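Local coordinates for fibronectin type III domain-containing protein (Simiduia agarivorans, PDB 6P2K) that probably hydrolyses xyloglucan-type beta-glucans, this chain being the glycoside hydrolase family 74 beta-propeller part of a longer protein that also carries fibronectin type III domains, at residues Gly258-Glu269 with Leu282-Tyr293; Ser696-Val704 with Ser770-Pro778. All coordinates share one frame; numbering follows the deposited sequence.

Interaction 1 and interaction 2 lie on opposite sides of the chain's centre, with their own centres about 52 Å apart and their nearest atoms about 31 Å apart. Family 74 enzymes build two seven-bladed propellers with a substrate cleft between them. Interaction 1 lies in a four-stranded antiparallel sheet, a propeller blade; interaction 2 joins the turn of one such sheet to the loop that follows the last strand, 765-770, of another. Interaction 1 holds together the first hairpin of its blade and passes near a metal site: the V286 side chain comes within about 8 Å of the zinc ion bound by Q16 and D124. Interaction 2 lies away from the known metal sites.

Interaction 1. Residues Gly258-Glu269 with Leu282-Tyr293; sequences GLEGNRRYWYPE and LLGAVKDRFGLY
At the open end of the hairpin of strands 265-270 and 278-285, D288, in the loop that leads on to strand 292-300, turns its carboxylate to two consecutive arginines. Its OD2 takes the R264 backbone N at 2.7 Å, nearly along the C-O axis, while OD1 forms weak salt bridges to NH1 of both R263 and R264; the far end of R264 also bonds L234 O. A bend at chi2 (-60°) turns the R263 chain toward E260, which it grips side-on, NE and NH2 both going to OE2, NH2 at 2.6 Å. E260, R263, R264 and D288 thus form one salt-bridge network; K312 bridges to E260 OE1. The hairpin opens a propeller blade, its strands joined where L282 N meets E269 O at 2.8 Å. Behind the salt bridges, the Y265 edge meets the F290 face in an offset edge-to-face pair, centroids 5.3 Å apart, planes at 60°; Y265 OH donates to E260 O. L259 CD2 sits over the Y293 ring, 3.5 Å from its centroid, and Y293 OH accepts E260 N at 3.2 Å. Toward the zinc-site side, V286 CB lies 3.5 Å above the centroid of the six-membered ring of W266.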
loop_
_atom_site.group_PDB
_atom_site.type_symbol
_atom_site.label_atom_id
_atom_site.label_comp_id
_atom_site.label_asym_id
_atom_site.label_seq_id
_atom_site.Cartn_x
_atom_site.Cartn_y
_atom_site.Cartn_z
ATOM N N GLY B 258 -20.848 47.728 17.734
ATOM C CA GLY B 258 -19.615 47.043 17.419
ATOM C C GLY B 258 -19.419 45.739 18.160
ATOM O O GLY B 258 -18.503 44.981 17.816
ATOM N N LEU B 259 -20.241 45.461 19.165
ATOM C CA LEU B 259 -20.207 44.185 19.862
ATOM C C LEU B 259 -21.182 43.212 19.215
ATOM O O LEU B 259 -22.224 43.606 18.682
ATOM C CB LEU B 259 -20.562 44.361 21.338
ATOM C CG LEU B 259 -19.634 45.219 22.198
ATOM C CD1 LEU B 259 -20.301 45.552 23.524
ATOM C CD2 LEU B 259 -18.311 44.506 22.427
ATOM N N GLU B 260 -20.832 41.929 19.262
ATOM C CA GLU B 260 -21.764 40.892 18.845
ATOM C C GLU B 260 -23.045 40.987 19.663
ATOM O O GLU B 260 -23.013 41.222 20.873
ATOM C CB GLU B 260 -21.141 39.508 19.020
ATOM C CG GLU B 260 -20.320 39.024 17.839
ATOM C CD GLU B 260 -19.739 37.647 18.086
ATOM O OE1 GLU B 260 -18.716 37.302 17.458
ATOM O OE2 GLU B 260 -20.305 36.909 18.916
ATOM N N GLY B 261 -24.181 40.817 18.992
ATOM C CA GLY B 261 -25.449 40.859 19.683
ATOM C C GLY B 261 -25.692 39.615 20.515
ATOM O O GLY B 261 -25.133 38.543 20.269
ATOM N N ASN B 262 -26.531 39.779 21.539
ATOM C CA ASN B 262 -27.062 38.664 22.325
ATOM C C ASN B 262 -25.944 37.850 22.983
ATOM O O ASN B 262 -25.819 36.642 22.784
ATOM C CB ASN B 262 -27.950 37.775 21.445
ATOM C CG ASN B 262 -28.813 36.825 22.252
ATOM O OD1 ASN B 262 -29.322 37.179 23.318
ATOM N ND2 ASN B 262 -28.984 35.609 21.744
ATOM N N ARG B 263 -25.130 38.536 23.786
ATOM C CA ARG B 263 -24.034 37.900 24.504
ATOM C C ARG B 263 -24.082 38.282 25.976
ATOM O O ARG B 263 -24.535 39.370 26.341
ATOM C CB ARG B 263 -22.671 38.285 23.910
ATOM C CG ARG B 263 -22.535 37.995 22.426
ATOM C CD ARG B 263 -22.725 36.516 22.130
ATOM N NE ARG B 263 -21.974 36.096 20.950
ATOM C CZ ARG B 263 -21.737 34.828 20.626
ATOM N NH1 ARG B 263 -22.198 33.846 21.392
ATOM N NH2 ARG B 263 -21.040 34.541 19.534
ATOM N N ARG B 264 -23.592 37.374 26.821
ATOM C CA ARG B 264 -23.654 37.542 28.273
ATOM C C ARG B 264 -22.429 38.301 28.788
ATOM O O ARG B 264 -21.659 37.814 29.615
ATOM C CB ARG B 264 -23.776 36.182 28.952
ATOM C CG ARG B 264 -24.966 35.351 28.512
ATOM C CD ARG B 264 -24.674 33.881 28.734
ATOM N NE ARG B 264 -25.878 33.066 28.839
ATOM C CZ ARG B 264 -26.207 32.115 27.970
ATOM N NH1 ARG B 264 -25.425 31.873 26.928
ATOM N NH2 ARG B 264 -27.318 31.412 28.137
ATOM N N TYR B 265 -22.263 39.522 28.280
ATOM C CA TYR B 265 -21.122 40.345 28.661
ATOM C C TYR B 265 -21.142 40.630 30.157
ATOM O O TYR B 265 -22.188 40.945 30.729
ATOM C CB TYR B 265 -21.134 41.658 27.879
ATOM C CG TYR B 265 -20.999 41.484 26.384
ATOM C CD1 TYR B 265 -19.830 40.981 25.827
ATOM C CD2 TYR B 265 -22.038 41.830 25.529
ATOM C CE1 TYR B 265 -19.699 40.823 24.460
ATOM C CE2 TYR B 265 -21.914 41.677 24.155
ATOM C CZ TYR B 265 -20.743 41.172 23.629
ATOM O OH TYR B 265 -20.607 41.010 22.269
ATOM N N TRP B 266 -19.979 40.519 30.793
ATOM C CA TRP B 266 -19.906 40.710 32.235
ATOM C C TRP B 266 -18.485 41.087 32.631
ATOM O O TRP B 266 -17.544 40.980 31.840
ATOM C CB TRP B 266 -20.400 39.458 32.977
ATOM C CG TRP B 266 -19.440 38.287 33.063
ATOM C CD1 TRP B 266 -18.297 38.083 32.336
ATOM C CD2 TRP B 266 -19.569 37.151 33.927
ATOM N NE1 TRP B 266 -17.704 36.900 32.708
ATOM C CE2 TRP B 266 -18.465 36.309 33.683
ATOM C CE3 TRP B 266 -20.507 36.769 34.892
ATOM C CZ2 TRP B 266 -18.278 35.109 34.365
ATOM C CZ3 TRP B 266 -20.317 35.580 35.569
ATOM C CH2 TRP B 266 -19.212 34.762 35.299
ATOM N N TYR B 267 -18.348 41.527 33.879
ATOM C CA TYR B 267 -17.061 41.866 34.477
ATOM C C TYR B 267 -16.217 42.825 33.629
ATOM O O TYR B 267 -15.069 42.517 33.301
ATOM C CB TYR B 267 -16.267 40.599 34.766
ATOM C CG TYR B 267 -16.718 39.819 35.978
ATOM C CD1 TYR B 267 -17.858 39.033 35.933
ATOM C CD2 TYR B 267 -15.990 39.851 37.159
ATOM C CE1 TYR B 267 -18.271 38.306 37.033
ATOM C CE2 TYR B 267 -16.395 39.126 38.266
ATOM C CZ TYR B 267 -17.536 38.356 38.197
ATOM O OH TYR B 267 -17.942 37.631 39.294
ATOM N N PRO B 268 -16.747 43.998 33.271
ATOM C CA PRO B 268 -15.911 44.971 32.563
ATOM C C PRO B 268 -14.781 45.444 33.464
ATOM O O PRO B 268 -14.884 45.416 34.691
ATOM C CB PRO B 268 -16.884 46.106 32.232
ATOM C CG PRO B 268 -17.932 46.010 33.282
ATOM C CD PRO B 268 -18.090 44.541 33.550
ATOM N N GLU B 269 -13.686 45.874 32.842
ATOM C CA GLU B 269 -12.516 46.300 33.596
ATOM C C GLU B 269 -11.781 47.383 32.822
ATOM O O GLU B 269 -11.540 47.233 31.619
ATOM C CB GLU B 269 -11.584 45.116 33.875
ATOM C CG GLU B 269 -10.297 45.491 34.586
ATOM C CD GLU B 269 -9.491 44.278 35.010
ATOM O OE1 GLU B 269 -10.074 43.363 35.629
ATOM O OE2 GLU B 269 -8.276 44.239 34.720
ATOM N N LEU B 282 -11.830 46.240 29.065
ATOM C CA LEU B 282 -11.707 44.823 28.750
ATOM C C LEU B 282 -13.032 44.129 29.034
ATOM O O LEU B 282 -13.623 44.333 30.099
ATOM C CB LEU B 282 -10.585 44.198 29.577
ATOM C CG LEU B 282 -10.032 42.831 29.193
ATOM C CD1 LEU B 282 -9.500 42.863 27.773
ATOM C CD2 LEU B 282 -8.932 42.453 30.171
ATOM N N LEU B 283 -13.496 43.305 28.092
ATOM C CA LEU B 283 -14.842 42.744 28.206
ATOM C C LEU B 283 -14.880 41.331 27.637
ATOM O O LEU B 283 -14.713 41.137 26.428
ATOM C CB LEU B 283 -15.861 43.636 27.504
ATOM C CG LEU B 283 -17.319 43.207 27.656
ATOM C CD1 LEU B 283 -17.772 43.318 29.110
ATOM C CD2 LEU B 283 -18.220 44.030 26.743
ATOM N N GLY B 284 -15.124 40.354 28.510
ATOM C CA GLY B 284 -15.432 38.998 28.102
ATOM C C GLY B 284 -16.864 38.641 28.452
ATOM O O GLY B 284 -17.712 39.531 28.560
ATOM N N ALA B 285 -17.152 37.356 28.649
ATOM C CA ALA B 285 -18.518 36.938 28.939
ATOM C C ALA B 285 -18.507 35.583 29.628
ATOM O O ALA B 285 -17.509 34.857 29.602
ATOM C CB ALA B 285 -19.367 36.863 27.666
ATOM N N VAL B 286 -19.640 35.251 30.235
ATOM C CA VAL B 286 -19.868 33.913 30.764
ATOM C C VAL B 286 -20.544 33.084 29.681
ATOM O O VAL B 286 -21.452 33.563 28.990
ATOM C CB VAL B 286 -20.703 33.959 32.060
ATOM C CG1 VAL B 286 -21.980 34.769 31.870
ATOM C CG2 VAL B 286 -21.009 32.549 32.558
ATOM N N LYS B 287 -20.053 31.852 29.501
ATOM C CA LYS B 287 -20.569 30.858 28.559
ATOM C C LYS B 287 -20.231 31.162 27.100
ATOM O O LYS B 287 -19.673 30.303 26.408
ATOM C CB LYS B 287 -22.085 30.687 28.713
ATOM C CG LYS B 287 -22.500 29.889 29.939
ATOM C CD LYS B 287 -23.725 29.028 29.654
ATOM C CE LYS B 287 -24.465 28.676 30.938
ATOM N NZ LYS B 287 -24.475 27.211 31.216
ATOM N N ASP B 288 -20.557 32.361 26.619
ATOM C CA ASP B 288 -20.467 32.653 25.192
ATOM C C ASP B 288 -19.026 32.611 24.693
ATOM O O ASP B 288 -18.103 33.083 25.364
ATOM C CB ASP B 288 -21.076 34.022 24.895
ATOM C CG ASP B 288 -22.578 34.044 25.087
ATOM O OD1 ASP B 288 -23.260 33.141 24.560
ATOM O OD2 ASP B 288 -23.076 34.961 25.767
ATOM N N ARG B 289 -18.840 32.055 23.492
ATOM C CA ARG B 289 -17.532 31.912 22.851
ATOM C C ARG B 289 -17.414 32.929 21.720
ATOM O O ARG B 289 -17.997 32.746 20.648
ATOM C CB ARG B 289 -17.336 30.495 22.320
ATOM C CG ARG B 289 -17.300 29.419 23.386
ATOM C CD ARG B 289 -16.824 28.084 22.815
ATOM N NE ARG B 289 -16.610 27.102 23.874
ATOM C CZ ARG B 289 -15.504 27.023 24.609
ATOM N NH1 ARG B 289 -14.494 27.860 24.395
ATOM N NH2 ARG B 289 -15.406 26.104 25.559
ATOM N N PHE B 290 -16.639 33.992 21.953
ATOM C CA PHE B 290 -16.361 34.962 20.902
ATOM C C PHE B 290 -14.959 35.549 21.006
ATOM O O PHE B 290 -14.641 36.484 20.262
ATOM C CB PHE B 290 -17.387 36.107 20.919
ATOM C CG PHE B 290 -17.524 36.778 22.257
ATOM C CD1 PHE B 290 -16.607 37.731 22.673
ATOM C CD2 PHE B 290 -18.573 36.457 23.098
ATOM C CE1 PHE B 290 -16.731 38.343 23.903
ATOM C CE2 PHE B 290 -18.705 37.067 24.324
ATOM C CZ PHE B 290 -17.783 38.010 24.730
ATOM N N GLY B 291 -14.116 35.040 21.899
ATOM C CA GLY B 291 -12.842 35.675 22.165
ATOM C C GLY B 291 -12.947 36.734 23.246
ATOM O O GLY B 291 -13.648 36.539 24.242
ATOM N N LEU B 292 -12.279 37.868 23.051
ATOM C CA LEU B 292 -12.204 38.895 24.082
ATOM C C LEU B 292 -12.137 40.269 23.428
ATOM O O LEU B 292 -11.405 40.466 22.454
ATOM C CB LEU B 292 -10.988 38.662 24.986
ATOM C CG LEU B 292 -10.703 39.630 26.133
ATOM C CD1 LEU B 292 -11.876 39.690 27.099
ATOM C CD2 LEU B 292 -9.434 39.201 26.858
ATOM N N TYR B 293 -12.904 41.212 23.970
ATOM C CA TYR B 293 -12.992 42.564 23.434
ATOM C C TYR B 293 -12.163 43.537 24.263
ATOM O O TYR B 293 -12.116 43.442 25.494
ATOM C CB TYR B 293 -14.440 43.063 23.417
ATOM C CG TYR B 293 -15.315 42.525 22.308
ATOM C CD1 TYR B 293 -15.203 43.006 21.008
ATOM C CD2 TYR B 293 -16.285 41.569 22.573
ATOM C CE1 TYR B 293 -16.021 42.529 20.000
ATOM C CE2 TYR B 293 -17.103 41.087 21.576
ATOM C CZ TYR B 293 -16.968 41.569 20.292
ATOM O OH TYR B 293 -17.788 41.086 19.301
HETATM O O HOH W 1 -17.927 42.220 16.974
HETATM O O HOH W 2 -18.402 34.327 17.620
HETATM O O HOH W 3 -25.813 34.046 24.274
HETATM O O HOH W 4 -21.003 30.689 22.293
HETATM O O HOH W 5 -24.049 30.456 24.355
HETATM O O HOH W 6 -14.953 40.500 31.224
#

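Interaction 2. Residues Ser696-Val704 with Ser770-Pro778; sequences SAGAGNKIV and SISGMNMDP
N701 reaches across to the loop 770-778 with both ends of its amide. OD1 accepts N775 N at 3.1 Å in a nearly straight bond (170° at the hydrogen), though the donor stands 47° above the carbonyl plane. ND2 gives a weak bond to G773 O, and the N701 backbone N another to N775 O. That same N775 O lies 3.2 Å from G700 CA, a close CA-H...O contact at the type II' turn A699-K702. M774 runs extended beside the turn: CE rests 3.7 Å from A699 CB and SD 3.7 Å from K702 CG. K702 then carries its NZ to S772 O, a weak bond at 3.4 Å reinforced by a water that joins the same two atoms; the stronger partner of NZ is T722 OG1, outside the two segments. Outside this shell, W623 NE1 bonds G700 O and D777 accepts the backbone N of N626. The turn links strands 697-699 and 702-709, whose side chains A699, K702 and V704 meet F748 of strand 745-751, with M774 packed on M755 of strand 754-761 and N701 on Y625 of strand 618-625.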
loop_
_atom_site.group_PDB
_atom_site.type_symbol
_atom_site.label_atom_id
_atom_site.label_comp_id
_atom_site.label_asym_id
_atom_site.label_seq_id
_atom_site.Cartn_x
_atom_site.Cartn_y
_atom_site.Cartn_z
ATOM N N SER B 696 -12.303 1.960 44.653
ATOM C CA SER B 696 -11.855 0.778 45.372
ATOM C C SER B 696 -11.312 -0.252 44.390
ATOM O O SER B 696 -11.735 -0.324 43.234
ATOM C CB SER B 696 -12.991 0.171 46.199
ATOM O OG SER B 696 -13.817 -0.642 45.391
ATOM N N ALA B 697 -10.353 -1.045 44.857
ATOM C CA ALA B 697 -9.720 -2.021 43.984
ATOM C C ALA B 697 -9.106 -3.135 44.817
ATOM O O ALA B 697 -8.815 -2.969 46.005
ATOM C CB ALA B 697 -8.654 -1.373 43.094
ATOM N N GLY B 698 -8.908 -4.276 44.163
ATOM C CA GLY B 698 -8.253 -5.408 44.781
ATOM C C GLY B 698 -7.373 -6.144 43.795
ATOM O O GLY B 698 -7.752 -6.329 42.635
ATOM N N ALA B 699 -6.189 -6.556 44.243
ATOM C CA ALA B 699 -5.268 -7.341 43.436
ATOM C C ALA B 699 -4.207 -7.920 44.357
ATOM O O ALA B 699 -3.721 -7.224 45.253
ATOM C CB ALA B 699 -4.615 -6.495 42.334
ATOM N N GLY B 700 -3.860 -9.186 44.134
ATOM C CA GLY B 700 -2.864 -9.827 44.977
ATOM C C GLY B 700 -3.272 -9.777 46.436
ATOM O O GLY B 700 -4.397 -10.133 46.806
ATOM N N ASN B 701 -2.357 -9.307 47.283
ATOM C CA ASN B 701 -2.610 -9.151 48.709
ATOM C C ASN B 701 -2.953 -7.713 49.084
ATOM O O ASN B 701 -2.729 -7.303 50.228
ATOM C CB ASN B 701 -1.403 -9.636 49.518
ATOM C CG ASN B 701 -0.136 -8.847 49.212
ATOM O OD1 ASN B 701 -0.073 -8.102 48.233
ATOM N ND2 ASN B 701 0.881 -9.013 50.049
ATOM N N LYS B 702 -3.496 -6.935 48.148
ATOM C CA LYS B 702 -3.724 -5.513 48.368
ATOM C C LYS B 702 -5.163 -5.128 48.041
ATOM O O LYS B 702 -5.737 -5.588 47.048
ATOM C CB LYS B 702 -2.759 -4.663 47.529
ATOM C CG LYS B 702 -1.285 -4.875 47.855
ATOM C CD LYS B 702 -0.921 -4.328 49.231
ATOM C CE LYS B 702 0.480 -4.762 49.638
ATOM N NZ LYS B 702 0.937 -4.114 50.899
ATOM N N ILE B 703 -5.731 -4.273 48.891
ATOM C CA ILE B 703 -7.052 -3.683 48.698
ATOM C C ILE B 703 -6.944 -2.198 49.012
ATOM O O ILE B 703 -6.271 -1.808 49.973
ATOM C CB ILE B 703 -8.116 -4.356 49.592
ATOM C CG1 ILE B 703 -8.250 -5.840 49.253
ATOM C CG2 ILE B 703 -9.463 -3.659 49.455
ATOM C CD1 ILE B 703 -8.953 -6.645 50.322
ATOM N N VAL B 704 -7.598 -1.364 48.202
ATOM C CA VAL B 704 -7.560 0.082 48.375
ATOM C C VAL B 704 -8.982 0.628 48.313
ATOM O O VAL B 704 -9.855 0.064 47.649
ATOM C CB VAL B 704 -6.658 0.761 47.314
ATOM C CG1 VAL B 704 -7.189 0.500 45.910
ATOM C CG2 VAL B 704 -6.513 2.260 47.575
ATOM N N SER B 770 3.424 4.436 43.965
ATOM C CA SER B 770 4.143 3.179 44.113
ATOM C C SER B 770 3.608 2.413 45.317
ATOM O O SER B 770 3.302 2.998 46.358
ATOM C CB SER B 770 5.638 3.444 44.274
ATOM O OG SER B 770 6.399 2.343 43.815
ATOM N N ILE B 771 3.486 1.097 45.167
ATOM C CA ILE B 771 2.931 0.224 46.200
ATOM C C ILE B 771 3.991 -0.805 46.566
ATOM O O ILE B 771 4.434 -1.578 45.708
ATOM C CB ILE B 771 1.640 -0.466 45.732
ATOM C CG1 ILE B 771 0.567 0.572 45.384
ATOM C CG2 ILE B 771 1.139 -1.434 46.793
ATOM C CD1 ILE B 771 0.060 1.356 46.569
ATOM N N SER B 772 4.389 -0.823 47.832
ATOM C CA SER B 772 5.450 -1.706 48.291
ATOM C C SER B 772 4.874 -2.952 48.955
ATOM O O SER B 772 3.746 -2.959 49.456
ATOM C CB SER B 772 6.382 -0.977 49.264
ATOM O OG SER B 772 5.658 -0.399 50.334
ATOM N N GLY B 773 5.673 -4.016 48.945
ATOM C CA GLY B 773 5.272 -5.266 49.567
ATOM C C GLY B 773 4.080 -5.936 48.928
ATOM O O GLY B 773 3.356 -6.673 49.608
ATOM N N MET B 774 3.847 -5.702 47.639
ATOM C CA MET B 774 2.766 -6.360 46.917
ATOM C C MET B 774 3.245 -7.676 46.318
ATOM O O MET B 774 4.366 -7.766 45.795
ATOM C CB MET B 774 2.233 -5.443 45.813
ATOM C CG MET B 774 0.979 -5.954 45.144
ATOM S SD MET B 774 -0.002 -4.627 44.424
ATOM C CE MET B 774 -1.416 -5.549 43.830
ATOM N N ASN B 775 2.399 -8.704 46.411
ATOM C CA ASN B 775 2.661 -9.994 45.792
ATOM C C ASN B 775 1.479 -10.429 44.942
ATOM O O ASN B 775 0.320 -10.253 45.327
ATOM C CB ASN B 775 3.000 -11.053 46.860
ATOM C CG ASN B 775 4.219 -10.669 47.686
ATOM O OD1 ASN B 775 5.237 -10.275 47.117
ATOM N ND2 ASN B 775 4.132 -10.784 49.010
ATOM N N MET B 776 1.791 -10.998 43.784
ATOM C CA MET B 776 0.808 -11.343 42.775
ATOM C C MET B 776 0.937 -12.820 42.448
ATOM O O MET B 776 2.009 -13.413 42.607
ATOM C CB MET B 776 1.020 -10.527 41.489
ATOM C CG MET B 776 0.952 -9.031 41.657
ATOM S SD MET B 776 -0.735 -8.439 41.515
ATOM C CE MET B 776 -1.083 -8.898 39.819
ATOM N N ASP B 777 -0.118 -13.417 41.952
ATOM C CA ASP B 777 -0.018 -14.727 41.381
ATOM C C ASP B 777 0.698 -14.487 40.051
ATOM O O ASP B 777 0.456 -13.501 39.399
ATOM C CB ASP B 777 -1.371 -15.269 41.034
ATOM C CG ASP B 777 -2.084 -15.850 42.192
ATOM O OD1 ASP B 777 -1.529 -15.898 43.253
ATOM O OD2 ASP B 777 -3.217 -16.261 42.010
ATOM N N PRO B 778 1.591 -15.381 39.641
ATOM C CA PRO B 778 2.211 -15.128 38.342
ATOM C C PRO B 778 1.143 -15.269 37.293
ATOM O O PRO B 778 0.357 -16.190 37.336
ATOM C CB PRO B 778 3.238 -16.239 38.223
ATOM C CG PRO B 778 2.791 -17.270 39.175
ATOM C CD PRO B 778 2.208 -16.516 40.318
HETATM O O HOH W 7 2.140 -1.529 51.274
#